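Local coordinates for protein naphthalene dioxygenase small subunit (Rhodococcus sp., PDB 2B1X) that forms the small, NTF2-like beta subunit of naphthalene 1,2-dioxygenase, a Rieske non-heme iron oxygenase that adds dioxygen to naphthalene, at residues B[158-161]-B[162-166]; B[68-71]-B[72-75]. One frame throughout, in Å; residues are numbered along the deposited sequence.

Contact 1. Residues B[158-161]-B[162-166]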
loop_
_atom_site.group_PDB
_atom_site.type_symbol
_atom_site.label_atom_id
_atom_site.label_comp_id
_atom_site.label_asym_id
_atom_site.label_seq_id
_atom_site.Cartn_x
_atom_site.Cartn_y
_atom_site.Cartn_z
ATOM N N LEU B 158 -8.151 14.400 13.593
ATOM C CA LEU B 158 -7.763 13.211 12.832
ATOM C C LEU B 158 -6.825 12.334 13.643
ATOM O O LEU B 158 -6.002 12.842 14.410
ATOM C CB LEU B 158 -7.119 13.602 11.494
ATOM C CG LEU B 158 -7.992 14.504 10.593
ATOM C CD1 LEU B 158 -7.135 15.131 9.468
ATOM C CD2 LEU B 158 -9.142 13.683 9.981
ATOM N N ASP B 159 -6.941 11.018 13.453
ATOM C CA ASP B 159 -5.999 10.024 14.006
ATOM C C ASP B 159 -4.680 9.904 13.274
ATOM O O ASP B 159 -4.179 8.789 13.035
ATOM C CB ASP B 159 -6.697 8.676 14.070
ATOM C CG ASP B 159 -8.044 8.802 14.742
ATOM O OD1 ASP B 159 -8.063 9.435 15.832
ATOM O OD2 ASP B 159 -9.117 8.413 14.226
ATOM N N GLN B 160 -4.113 11.050 12.948
ATOM C CA GLN B 160 -2.907 11.142 12.146
ATOM C C GLN B 160 -2.112 12.336 12.641
ATOM O O GLN B 160 -2.682 13.315 13.180
ATOM C CB GLN B 160 -3.291 11.372 10.677
ATOM C CG GLN B 160 -4.022 10.205 10.022
ATOM C CD GLN B 160 -4.521 10.511 8.615
ATOM O OE1 GLN B 160 -4.121 11.504 7.994
ATOM N NE2 GLN B 160 -5.379 9.629 8.094
ATOM N N THR B 161 -0.805 12.310 12.436
ATOM C CA THR B 161 -0.038 13.547 12.657
ATOM C C THR B 161 0.337 14.061 11.260
ATOM O O THR B 161 -0.156 15.098 10.839
ATOM C CB THR B 161 1.203 13.281 13.580
ATOM O OG1 THR B 161 1.961 12.177 13.068
ATOM C CG2 THR B 161 0.758 12.788 14.996
ATOM N N THR B 162 1.180 13.336 10.549
ATOM C CA THR B 162 1.385 13.546 9.099
ATOM C C THR B 162 0.098 13.135 8.362
ATOM O O THR B 162 -0.346 12.020 8.498
ATOM C CB THR B 162 2.588 12.690 8.626
ATOM O OG1 THR B 162 3.754 13.121 9.339
ATOM C CG2 THR B 162 2.952 12.995 7.125
ATOM N N ILE B 163 -0.537 14.062 7.649
ATOM C CA ILE B 163 -1.811 13.755 6.989
ATOM C C ILE B 163 -1.589 12.926 5.715
ATOM O O ILE B 163 -0.672 13.189 4.895
ATOM C CB ILE B 163 -2.628 15.070 6.721
ATOM C CG1 ILE B 163 -2.744 15.932 7.982
ATOM C CG2 ILE B 163 -3.999 14.801 6.015
ATOM C CD1 ILE B 163 -3.344 15.174 9.208
ATOM N N MET B 164 -2.417 11.898 5.556
ATOM C CA MET B 164 -2.226 10.962 4.460
ATOM C C MET B 164 -3.205 11.172 3.277
ATOM O O MET B 164 -3.841 10.234 2.783
ATOM C CB MET B 164 -2.195 9.550 4.990
ATOM C CG MET B 164 -0.917 9.350 5.837
ATOM S SD MET B 164 -0.750 7.705 6.496
ATOM C CE MET B 164 -1.707 7.848 7.942
ATOM N N THR B 165 -3.271 12.414 2.823
ATOM C CA THR B 165 -3.905 12.775 1.556
ATOM C C THR B 165 -3.235 14.049 1.074
ATOM O O THR B 165 -2.589 14.756 1.882
ATOM C CB THR B 165 -5.438 12.865 1.682
ATOM O OG1 THR B 165 -6.009 12.962 0.383
ATOM C CG2 THR B 165 -5.871 14.099 2.445
ATOM N N HIS B 166 -3.333 14.332 -0.222
ATOM C CA HIS B 166 -2.490 15.375 -0.840
ATOM C C HIS B 166 -3.021 16.812 -0.655
ATOM O O HIS B 166 -2.312 17.769 -0.950
ATOM C CB HIS B 166 -2.258 15.076 -2.332
ATOM C CG HIS B 166 -3.528 15.006 -3.116
ATOM N ND1 HIS B 166 -4.304 13.869 -3.145
ATOM C CD2 HIS B 166 -4.224 15.956 -3.790
ATOM C CE1 HIS B 166 -5.410 14.110 -3.836
ATOM N NE2 HIS B 166 -5.366 15.357 -4.275
HETATM O O HOH W 1 -0.185 10.193 10.612
#
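The carboxamide oxygen OE1 of Gln160 accepts a hydrogen bond from Met164 N, 3.0 Å away, so a side chain bridges the bend in the chain just after strand 148-158 of this cone-like NTF2 fold. The N-H points well at its acceptor, 158° at the hydrogen, yet it lies above the carbonyl plane, about 42° out of it, and not on a lone pair. Gln160 can span the gap because its chain runs extended beyond CG (chi2 174°), carrying the amide alongside Ile163 to the N-H of Met164. The other end of the amide is also held: NE2 bonds to Tyr122 OH of the second small subunit and weakly to Val133 O, which, with the OE1 bond, would limit rotation of the amide. Met164 bends back at chi3 and lays its methyl CE against Gln160, 3.9 Å from CG. A water links the two arms of the bend, accepting from Thr161 N at 2.9 Å and donating to Thr162 O at 2.8 Å. Both threonine hydroxyls reach other chains: Thr161 OG1 bonds to Glu99 of the large subunit, and Thr162 OG1 to Glu335 of the large subunit and Asp127 O of the second small subunit. Leu158 and Ile163 also meet across the bend, at roughly a right angle, their CD1 methyls 3.8 Å apart.

Contact 2. Residues B[68-71]-B[72-75]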
loop_
_atom_site.group_PDB
_atom_site.type_symbol
_atom_site.label_atom_id
_atom_site.label_comp_id
_atom_site.label_asym_id
_atom_site.label_seq_id
_atom_site.Cartn_x
_atom_site.Cartn_y
_atom_site.Cartn_z
ATOM N N ASP B 68 -9.059 26.466 9.846
ATOM C CA ASP B 68 -9.662 27.225 10.919
ATOM C C ASP B 68 -10.590 28.232 10.231
ATOM O O ASP B 68 -10.204 29.366 9.956
ATOM C CB ASP B 68 -8.558 27.906 11.748
ATOM C CG ASP B 68 -9.063 28.546 13.010
ATOM O OD1 ASP B 68 -10.295 28.615 13.210
ATOM O OD2 ASP B 68 -8.272 29.035 13.857
ATOM N N ASP B 69 -11.787 27.760 9.884
ATOM C CA ASP B 69 -12.721 28.561 9.098
ATOM C C ASP B 69 -13.806 29.221 9.935
ATOM O O ASP B 69 -14.231 28.688 10.961
ATOM C CB ASP B 69 -13.400 27.706 8.040
ATOM C CG ASP B 69 -12.585 27.596 6.755
ATOM O OD1 ASP B 69 -11.668 28.423 6.537
ATOM O OD2 ASP B 69 -12.818 26.717 5.914
ATOM N N ASP B 70 -14.261 30.385 9.466
ATOM C CA ASP B 70 -15.500 30.969 9.959
ATOM C C ASP B 70 -16.503 30.971 8.809
ATOM O O ASP B 70 -16.218 30.349 7.768
ATOM C CB ASP B 70 -15.264 32.363 10.518
ATOM C CG ASP B 70 -14.593 33.313 9.518
ATOM O OD1 ASP B 70 -14.575 33.095 8.263
ATOM O OD2 ASP B 70 -14.063 34.352 9.933
ATOM N N ALA B 71 -17.648 31.647 8.968
ATOM C CA ALA B 71 -18.664 31.610 7.911
ATOM C C ALA B 71 -18.188 32.268 6.617
ATOM O O ALA B 71 -18.440 31.766 5.540
ATOM C CB ALA B 71 -20.002 32.173 8.366
ATOM N N ASP B 72 -17.489 33.386 6.737
ATOM C CA ASP B 72 -16.977 34.077 5.556
ATOM C C ASP B 72 -15.930 33.212 4.787
ATOM O O ASP B 72 -15.918 33.171 3.561
ATOM C CB ASP B 72 -16.359 35.415 5.951
ATOM C CG ASP B 72 -17.394 36.473 6.362
ATOM O OD1 ASP B 72 -18.625 36.277 6.192
ATOM O OD2 ASP B 72 -17.042 37.563 6.869
ATOM N N SER B 73 -15.054 32.526 5.508
ATOM C CA SER B 73 -14.002 31.771 4.827
ATOM C C SER B 73 -14.538 30.469 4.258
ATOM O O SER B 73 -14.080 30.005 3.224
ATOM C CB SER B 73 -12.810 31.520 5.754
ATOM O OG SER B 73 -13.176 30.695 6.830
ATOM N N MET B 74 -15.507 29.875 4.942
ATOM C CA MET B 74 -16.208 28.706 4.422
ATOM C C MET B 74 -16.984 29.064 3.150
ATOM O O MET B 74 -17.054 28.262 2.220
ATOM C CB MET B 74 -17.151 28.149 5.490
ATOM C CG MET B 74 -17.635 26.734 5.283
ATOM S SD MET B 74 -16.290 25.526 4.836
ATOM C CE MET B 74 -15.642 25.123 6.403
ATOM N N GLU B 75 -17.565 30.268 3.109
ATOM C CA GLU B 75 -18.242 30.743 1.906
ATOM C C GLU B 75 -17.277 30.839 0.723
ATOM O O GLU B 75 -17.578 30.354 -0.382
ATOM C CB GLU B 75 -18.926 32.103 2.158
ATOM C CG GLU B 75 -19.675 32.637 0.947
ATOM C CD GLU B 75 -20.453 33.896 1.246
ATOM O OE1 GLU B 75 -19.943 34.748 2.019
ATOM O OE2 GLU B 75 -21.576 34.042 0.722
#
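Ser73 and Asp70 exchange bonds between side chain and backbone, the reciprocal pattern of a capping box, where strand 67-69 gives way to helix 71-81. Asp70 is the N-cap: its OD1 accepts from Ser73 N at 2.9 Å, met nearly along the C-O axis, and so satisfies an N-H of the first helical turn that has no earlier carbonyl in the helix to bind. In return Ser73 OG receives Asp70 N, also at 2.9 Å but with a more bent N-H angle of 141°. Both side chains take the position between backbone N and carbonyl carbon (chi1 55° for Asp70, 65° for Ser73), which turns each polar end toward the backbone N of the other residue. Asp69 OD1 approaches Ser73 OG to 2.7 Å. Behind the box the regular helical bonds begin, Met74 N to Asp70 O and Glu75 N to Ala71 O, both 3.0 Å long. Asp69 OD2 forms a salt bridge with Arg77 NE, further along helix 71-81, while the methyl CE of Met74 comes within 3.3 Å of the same oxygen, the side chains of Asp69 and Met74 crossing at about a right angle. Arg77 would be expected to offset the charge of Asp69 and the helix N terminus that of Asp70, with Arg360 of the large subunit a long, weak ion-pair partner of both. Asp69 pairs through its backbone with Tyr44 of strand 42-49, and Met74 packs on that strand and on Trp34 and Leu35 of helix 31-35.

How the contacts relate
From the N terminus, the chain passes helices 10-27 and 31-35 and strand 42-49 before reaching contact 2, which closes the short turn from strand 67-69, outermost in this chain's sheet, into helix 71-81. The long strands 94-106, 112-124, 132-145 and 148-158 follow, and contact 1 then shapes the loop leaving the last of them. The contacts are in series, neither nested nor crossed; their centres are 22 Å apart and their nearest atoms about 12 Å. Strand 42-49, lying between 67-69 and 148-158 in the sheet, neighbours both sites. Each also faces the large subunit, while contact 1 additionally meets a second small subunit.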